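Local atomic coordinates of Exo-alpha-sialidase (Clostridium perfringens, PDB entry 2V72), a protein that serves as a family 32 carbohydrate-binding module of a large sialidase toxin, binding galactose and carrying a bound calcium ion. Residues A[7-19]-A[132-143]. Numbering follows the deposited sequence.
Sequences IETAIPQSEMTAS and GFASIAELNVYE. With CA (calcium ion), chain B.
Q13 reaches from the short 3-10 turn at 13-15 to the last strand of the module, where its side-chain amide meets E138, L139 and N140. CB is directed toward that strand, and Q13 CG, placed beside the backbone N (chi1 -73°), passes N140 OD1. The chain then runs extended to CD, which lies close to the carboxylate of E138. At the tip Q13 NE2 spends both protons. One goes to L139 O, 2.6 Å from Q13 NE2, which stands 48° above the carbonyl plane; the other joins Q13 NE2 to E138 OE1 at 2.8 Å, on its syn side. N140 OD1 is also near, but at a poor angle. The amide and carboxylate planes stand 73° apart, yet both acceptors lie nearly in the amide plane, so the two bonds fix its rotation, although Q13 OE1 is left 3.1 Å from E138 OE1, a close approach of two acceptors. A bend at chi2 of E138 leaves OE2 to bind the calcium ion at 2.4 Å, beside A137 O; S31, D34, N36 and T39 complete the site.

Further along, the N-terminal segment pairs with the end of the last strand through a single antiparallel bridge. A10 and Y142 form its non-hydrogen-bonded pair, flanked by E143 N to T9 O (2.7 Å) and I11 N to V141 O (2.9 Å), while A10 CB touches the Y142 ring obliquely at CE2. The I11 side chain crosses that of E143 at about a right angle, with I11 CG1 3.7 Å from E143 CG. A water links I11 O, N140 OD1 and V141 N. M16 CE packs against V141 CG2; M16 also rests on V57, and V141 on L59 and V65, between the two sheets of this F5/8 type C beta sandwich.

Q13 thus acts as a second-shell residue: it holds one carboxylate oxygen of E138 while calcium takes the other, probably helping to orient that ligand and tying the N-terminal segment to the metal site.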
ATOM      1  N   ILE A   7      11.652   8.727 -18.484  1.00 56.02           N
ATOM      2  CA  ILE A   7      12.472   7.942 -17.521  1.00 55.89           C
ATOM      3  C   ILE A   7      11.860   7.849 -16.128  1.00 55.84           C
ATOM      4  O   ILE A   7      11.570   8.863 -15.484  1.00 56.07           O
ATOM      5  N   GLU A   8      11.658   6.616 -15.675  1.00 55.23           N
ATOM      6  CA  GLU A   8      11.202   6.329 -14.318  1.00 54.65           C
ATOM      7  C   GLU A   8      11.774   4.966 -13.953  1.00 53.83           C
ATOM      8  O   GLU A   8      11.990   4.126 -14.833  1.00 53.75           O
ATOM      9  CB  GLU A   8       9.673   6.341 -14.236  1.00 54.66           C
ATOM     10  CG  GLU A   8       9.106   6.665 -12.858  1.00 55.05           C
ATOM     11  CD  GLU A   8       7.578   6.739 -12.836  1.00 55.25           C
ATOM     12  OE1 GLU A   8       6.933   6.297 -13.819  1.00 57.53           O
ATOM     13  OE2 GLU A   8       7.017   7.241 -11.832  1.00 54.93           O
ATOM     14  N   THR A   9      12.038   4.759 -12.664  1.00 52.99           N
ATOM     15  CA  THR A   9      12.750   3.568 -12.193  1.00 52.10           C
ATOM     16  C   THR A   9      12.006   2.910 -11.033  1.00 51.16           C
ATOM     17  O   THR A   9      11.528   3.587 -10.124  1.00 51.04           O
ATOM     18  CB  THR A   9      14.200   3.919 -11.755  1.00 52.38           C
ATOM     19  OG1 THR A   9      14.832   4.726 -12.761  1.00 53.60           O
ATOM     20  CG2 THR A   9      15.032   2.665 -11.539  1.00 52.29           C
ATOM     21  N   ALA A  10      11.919   1.586 -11.071  1.00 50.07           N
ATOM     22  CA  ALA A  10      11.245   0.820 -10.028  1.00 49.32           C
ATOM     23  C   ALA A  10      12.209   0.469  -8.900  1.00 48.78           C
ATOM     24  O   ALA A  10      13.271  -0.112  -9.140  1.00 48.67           O
ATOM     25  CB  ALA A  10      10.629  -0.444 -10.617  1.00 48.97           C
ATOM     26  N   ILE A  11      11.843   0.830  -7.672  1.00 48.28           N
ATOM     27  CA  ILE A  11      12.614   0.415  -6.501  1.00 47.67           C
ATOM     28  C   ILE A  11      12.432  -1.096  -6.314  1.00 47.68           C
ATOM     29  O   ILE A  11      11.299  -1.583  -6.260  1.00 47.42           O
ATOM     30  CB  ILE A  11      12.204   1.185  -5.212  1.00 47.67           C
ATOM     31  CG1 ILE A  11      12.427   2.695  -5.386  1.00 47.38           C
ATOM     32  CG2 ILE A  11      12.984   0.657  -3.994  1.00 47.57           C
ATOM     33  CD1 ILE A  11      11.658   3.566  -4.397  1.00 46.90           C
ATOM     34  N   PRO A  12      13.549  -1.844  -6.240  1.00 47.60           N
ATOM     35  CA  PRO A  12      13.440  -3.276  -6.004  1.00 48.01           C
ATOM     36  C   PRO A  12      12.683  -3.544  -4.705  1.00 48.47           C
ATOM     37  O   PRO A  12      12.993  -2.946  -3.666  1.00 48.53           O
ATOM     38  CB  PRO A  12      14.899  -3.728  -5.885  1.00 48.03           C
ATOM     39  CG  PRO A  12      15.684  -2.681  -6.598  1.00 47.70           C
ATOM     40  CD  PRO A  12      14.951  -1.409  -6.362  1.00 47.48           C
ATOM     41  N   GLN A  13      11.676  -4.411  -4.795  1.00 48.63           N
ATOM     42  CA  GLN A  13      10.848  -4.802  -3.664  1.00 48.77           C
ATOM     43  C   GLN A  13      11.643  -5.617  -2.647  1.00 48.97           C
ATOM     44  O   GLN A  13      11.292  -5.651  -1.466  1.00 48.61           O
ATOM     45  CB  GLN A  13       9.631  -5.603  -4.146  1.00 48.72           C
ATOM     46  CG  GLN A  13       8.560  -4.772  -4.852  1.00 48.82           C
ATOM     47  CD  GLN A  13       7.350  -5.597  -5.264  1.00 48.51           C
ATOM     48  OE1 GLN A  13       7.489  -6.685  -5.808  1.00 49.08           O
ATOM     49  NE2 GLN A  13       6.157  -5.074  -5.010  1.00 48.05           N
ATOM     50  N   SER A  14      12.712  -6.263  -3.111  1.00 49.32           N
ATOM     51  CA  SER A  14      13.605  -7.023  -2.233  1.00 49.75           C
ATOM     52  C   SER A  14      14.343  -6.101  -1.261  1.00 49.98           C
ATOM     53  O   SER A  14      14.812  -6.548  -0.216  1.00 50.51           O
ATOM     54  CB  SER A  14      14.605  -7.847  -3.047  1.00 49.51           C
ATOM     55  OG  SER A  14      15.628  -7.026  -3.574  1.00 49.81           O
ATOM     56  N   GLU A  15      14.440  -4.820  -1.612  1.00 50.02           N
ATOM     57  CA  GLU A  15      15.023  -3.802  -0.740  1.00 50.09           C
ATOM     58  C   GLU A  15      13.988  -3.221   0.222  1.00 49.79           C
ATOM     59  O   GLU A  15      14.298  -2.390   1.085  1.00 49.88           O
ATOM     60  CB  GLU A  15      15.661  -2.693  -1.573  1.00 50.23           C
ATOM     61  CG  GLU A  15      17.101  -2.982  -1.945  1.00 51.89           C
ATOM     62  CD  GLU A  15      17.574  -2.172  -3.126  1.00 54.11           C
ATOM     63  OE1 GLU A  15      17.200  -0.984  -3.217  1.00 54.47           O
ATOM     64  OE2 GLU A  15      18.319  -2.727  -3.969  1.00 55.26           O
ATOM     65  N   MET A  16      12.753  -3.671   0.068  1.00 49.51           N
ATOM     66  CA  MET A  16      11.671  -3.228   0.927  1.00 49.01           C
ATOM     67  C   MET A  16      11.407  -4.256   2.011  1.00 48.65           C
ATOM     68  O   MET A  16      11.787  -5.420   1.882  1.00 48.33           O
ATOM     69  CB  MET A  16      10.394  -2.987   0.114  1.00 49.07           C
ATOM     70  CG  MET A  16      10.576  -2.072  -1.094  1.00 48.31           C
ATOM     71  SD  MET A  16       9.041  -1.958  -2.012  1.00 48.72           S
ATOM     72  CE  MET A  16       9.521  -0.831  -3.326  1.00 47.76           C
ATOM     73  N   THR A  17      10.785  -3.786   3.089  1.00 48.41           N
ATOM     74  CA  THR A  17      10.255  -4.623   4.153  1.00 48.37           C
ATOM     75  C   THR A  17       8.891  -4.049   4.457  1.00 48.00           C
ATOM     76  O   THR A  17       8.694  -2.832   4.371  1.00 47.72           O
ATOM     77  CB  THR A  17      11.110  -4.573   5.435  1.00 48.46           C
ATOM     78  OG1 THR A  17      11.434  -3.214   5.736  1.00 49.82           O
ATOM     79  CG2 THR A  17      12.401  -5.353   5.262  1.00 49.18           C
ATOM     80  N   ALA A  18       7.948  -4.920   4.806  1.00 47.59           N
ATOM     81  CA  ALA A  18       6.570  -4.503   4.994  1.00 47.51           C
ATOM     82  C   ALA A  18       6.041  -4.818   6.387  1.00 47.46           C
ATOM     83  O   ALA A  18       6.507  -5.749   7.055  1.00 47.66           O
ATOM     84  CB  ALA A  18       5.677  -5.123   3.923  1.00 47.18           C
ATOM     85  N   SER A  19       5.044  -4.040   6.793  1.00 47.18           N
ATOM     86  CA  SER A  19       4.444  -4.134   8.108  1.00 47.11           C
ATOM     87  C   SER A  19       2.994  -3.694   7.990  1.00 46.54           C
ATOM     88  O   SER A  19       2.688  -2.815   7.197  1.00 46.77           O
ATOM     89  CB  SER A  19       5.193  -3.203   9.071  1.00 47.44           C
ATOM     90  OG  SER A  19       4.817  -3.451  10.409  1.00 48.46           O
ATOM     91  N   GLY A 132     -15.521  -4.181   4.601  1.00 47.50           N
ATOM     92  CA  GLY A 132     -14.886  -3.624   5.795  1.00 46.85           C
ATOM     93  C   GLY A 132     -13.460  -4.128   5.953  1.00 46.61           C
ATOM     94  O   GLY A 132     -12.908  -4.113   7.050  1.00 46.77           O
ATOM     95  N   PHE A 133     -12.870  -4.578   4.848  1.00 46.40           N
ATOM     96  CA  PHE A 133     -11.489  -5.069   4.823  1.00 45.87           C
ATOM     97  C   PHE A 133     -10.578  -4.158   4.003  1.00 45.53           C
ATOM     98  O   PHE A 133     -11.035  -3.214   3.361  1.00 45.04           O
ATOM     99  CB  PHE A 133     -11.424  -6.486   4.232  1.00 46.18           C
ATOM    100  CG  PHE A 133     -12.331  -7.473   4.909  1.00 46.82           C
ATOM    101  CD1 PHE A 133     -13.519  -7.868   4.305  1.00 46.77           C
ATOM    102  CD2 PHE A 133     -11.999  -8.004   6.154  1.00 47.66           C
ATOM    103  CE1 PHE A 133     -14.368  -8.781   4.929  1.00 47.95           C
ATOM    104  CE2 PHE A 133     -12.837  -8.914   6.790  1.00 47.83           C
ATOM    105  CZ  PHE A 133     -14.023  -9.304   6.176  1.00 47.49           C
ATOM    106  N   ALA A 134      -9.283  -4.461   4.040  1.00 45.03           N
ATOM    107  CA  ALA A 134      -8.296  -3.829   3.185  1.00 44.41           C
ATOM    108  C   ALA A 134      -7.402  -4.932   2.637  1.00 44.06           C
ATOM    109  O   ALA A 134      -6.937  -5.790   3.405  1.00 44.10           O
ATOM    110  CB  ALA A 134      -7.469  -2.815   3.976  1.00 44.47           C
ATOM    111  N   SER A 135      -7.190  -4.919   1.323  1.00 42.96           N
ATOM    112  CA  SER A 135      -6.264  -5.827   0.659  1.00 42.30           C
ATOM    113  C   SER A 135      -5.443  -5.110  -0.415  1.00 42.52           C
ATOM    114  O   SER A 135      -5.923  -4.164  -1.053  1.00 42.48           O
ATOM    115  CB  SER A 135      -6.990  -7.045   0.069  1.00 42.35           C
ATOM    116  OG  SER A 135      -8.025  -6.688  -0.834  1.00 41.70           O
ATOM    117  N   ILE A 136      -4.194  -5.548  -0.566  1.00 42.44           N
ATOM    118  CA  ILE A 136      -3.282  -5.089  -1.604  1.00 42.44           C
ATOM    119  C   ILE A 136      -2.463  -6.309  -2.010  1.00 43.07           C
ATOM    120  O   ILE A 136      -1.784  -6.915  -1.177  1.00 43.07           O
ATOM    121  CB  ILE A 136      -2.322  -3.951  -1.112  1.00 42.47           C
ATOM    122  CG1 ILE A 136      -3.082  -2.639  -0.870  1.00 42.06           C
ATOM    123  CG2 ILE A 136      -1.194  -3.711  -2.122  1.00 41.89           C
ATOM    124  CD1 ILE A 136      -2.265  -1.557  -0.160  1.00 41.79           C
ATOM    125  N   ALA A 137      -2.539  -6.680  -3.283  1.00 43.43           N
ATOM    126  CA  ALA A 137      -1.797  -7.835  -3.783  1.00 43.72           C
ATOM    127  C   ALA A 137      -0.356  -7.469  -4.131  1.00 43.74           C
ATOM    128  O   ALA A 137       0.555  -8.269  -3.910  1.00 43.80           O
ATOM    129  CB  ALA A 137      -2.521  -8.481  -4.981  1.00 43.54           C
ATOM    130  N   GLU A 138      -0.156  -6.264  -4.664  1.00 44.08           N
ATOM    131  CA  GLU A 138       1.185  -5.753  -4.976  1.00 44.68           C
ATOM    132  C   GLU A 138       1.305  -4.241  -4.776  1.00 44.96           C
ATOM    133  O   GLU A 138       0.376  -3.487  -5.068  1.00 45.07           O
ATOM    134  CB  GLU A 138       1.606  -6.108  -6.407  1.00 44.92           C
ATOM    135  CG  GLU A 138       2.172  -7.499  -6.593  1.00 45.54           C
ATOM    136  CD  GLU A 138       3.395  -7.751  -5.751  1.00 46.57           C
ATOM    137  OE1 GLU A 138       4.427  -7.071  -5.954  1.00 47.16           O
ATOM    138  OE2 GLU A 138       3.325  -8.644  -4.886  1.00 47.75           O
ATOM    139  N   LEU A 139       2.459  -3.818  -4.269  1.00 45.09           N
ATOM    140  CA  LEU A 139       2.764  -2.413  -4.092  1.00 45.19           C
ATOM    141  C   LEU A 139       4.150  -2.123  -4.648  1.00 44.99           C
ATOM    142  O   LEU A 139       5.136  -2.755  -4.255  1.00 45.00           O
ATOM    143  CB  LEU A 139       2.678  -2.005  -2.617  1.00 45.52           C
ATOM    144  CG  LEU A 139       2.764  -0.489  -2.425  1.00 46.24           C
ATOM    145  CD1 LEU A 139       1.740   0.003  -1.425  1.00 48.12           C
ATOM    146  CD2 LEU A 139       4.177  -0.029  -2.063  1.00 46.73           C
ATOM    147  N   ASN A 140       4.207  -1.170  -5.573  1.00 44.28           N
ATOM    148  CA  ASN A 140       5.455  -0.786  -6.201  1.00 43.84           C
ATOM    149  C   ASN A 140       5.699   0.706  -6.041  1.00 44.16           C
ATOM    150  O   ASN A 140       4.750   1.498  -5.973  1.00 44.04           O
ATOM    151  CB  ASN A 140       5.447  -1.185  -7.676  1.00 43.36           C
ATOM    152  CG  ASN A 140       5.616  -2.663  -7.870  1.00 42.31           C
ATOM    153  OD1 ASN A 140       6.735  -3.177  -7.822  1.00 40.63           O
ATOM    154  ND2 ASN A 140       4.505  -3.368  -8.076  1.00 40.66           N
ATOM    155  N   VAL A 141       6.970   1.081  -5.949  1.00 44.42           N
ATOM    156  CA  VAL A 141       7.330   2.480  -5.719  1.00 45.36           C
ATOM    157  C   VAL A 141       8.345   2.889  -6.765  1.00 45.52           C
ATOM    158  O   VAL A 141       9.322   2.182  -7.011  1.00 45.71           O
ATOM    159  CB  VAL A 141       7.877   2.738  -4.287  1.00 45.34           C
ATOM    160  CG1 VAL A 141       7.960   4.236  -4.009  1.00 46.20           C
ATOM    161  CG2 VAL A 141       6.985   2.081  -3.234  1.00 45.58           C
ATOM    162  N   TYR A 142       8.093   4.023  -7.398  1.00 45.88           N
ATOM    163  CA  TYR A 142       8.901   4.423  -8.530  1.00 46.08           C
ATOM    164  C   TYR A 142       9.645   5.705  -8.237  1.00 46.56           C
ATOM    165  O   TYR A 142       9.121   6.585  -7.551  1.00 46.68           O
ATOM    166  CB  TYR A 142       8.027   4.537  -9.780  1.00 45.78           C
ATOM    167  CG  TYR A 142       7.393   3.221 -10.149  1.00 45.38           C
ATOM    168  CD1 TYR A 142       6.179   2.824  -9.580  1.00 45.23           C
ATOM    169  CD2 TYR A 142       8.020   2.352 -11.038  1.00 45.03           C
ATOM    170  CE1 TYR A 142       5.602   1.610  -9.905  1.00 45.42           C
ATOM    171  CE2 TYR A 142       7.448   1.132 -11.370  1.00 45.04           C
ATOM    172  CZ  TYR A 142       6.245   0.768 -10.797  1.00 45.19           C
ATOM    173  OH  TYR A 142       5.677  -0.438 -11.118  1.00 44.73           O
ATOM    174  N   GLU A 143      10.883   5.772  -8.721  1.00 47.28           N
ATOM    175  CA  GLU A 143      11.686   6.998  -8.693  1.00 48.63           C
ATOM    176  C   GLU A 143      11.842   7.513 -10.125  1.00 48.42           C
ATOM    177  O   GLU A 143      12.532   8.502 -10.366  1.00 48.74           O
ATOM    178  CB  GLU A 143      13.078   6.759  -8.079  1.00 48.51           C
ATOM    179  CG  GLU A 143      13.095   6.089  -6.712  1.00 49.60           C
ATOM    180  CD  GLU A 143      14.418   6.289  -5.984  1.00 50.19           C
ATOM    181  OE1 GLU A 143      14.644   7.401  -5.450  1.00 52.35           O
ATOM    182  OE2 GLU A 143      15.236   5.339  -5.942  1.00 52.48           O
TER
HETATM  183 CA    CA B1139       1.841 -10.196  -3.793  1.00 42.43          CA
HETATM  184  O   HOH W   1       8.686  -1.095  -6.502  1.00 42.11           O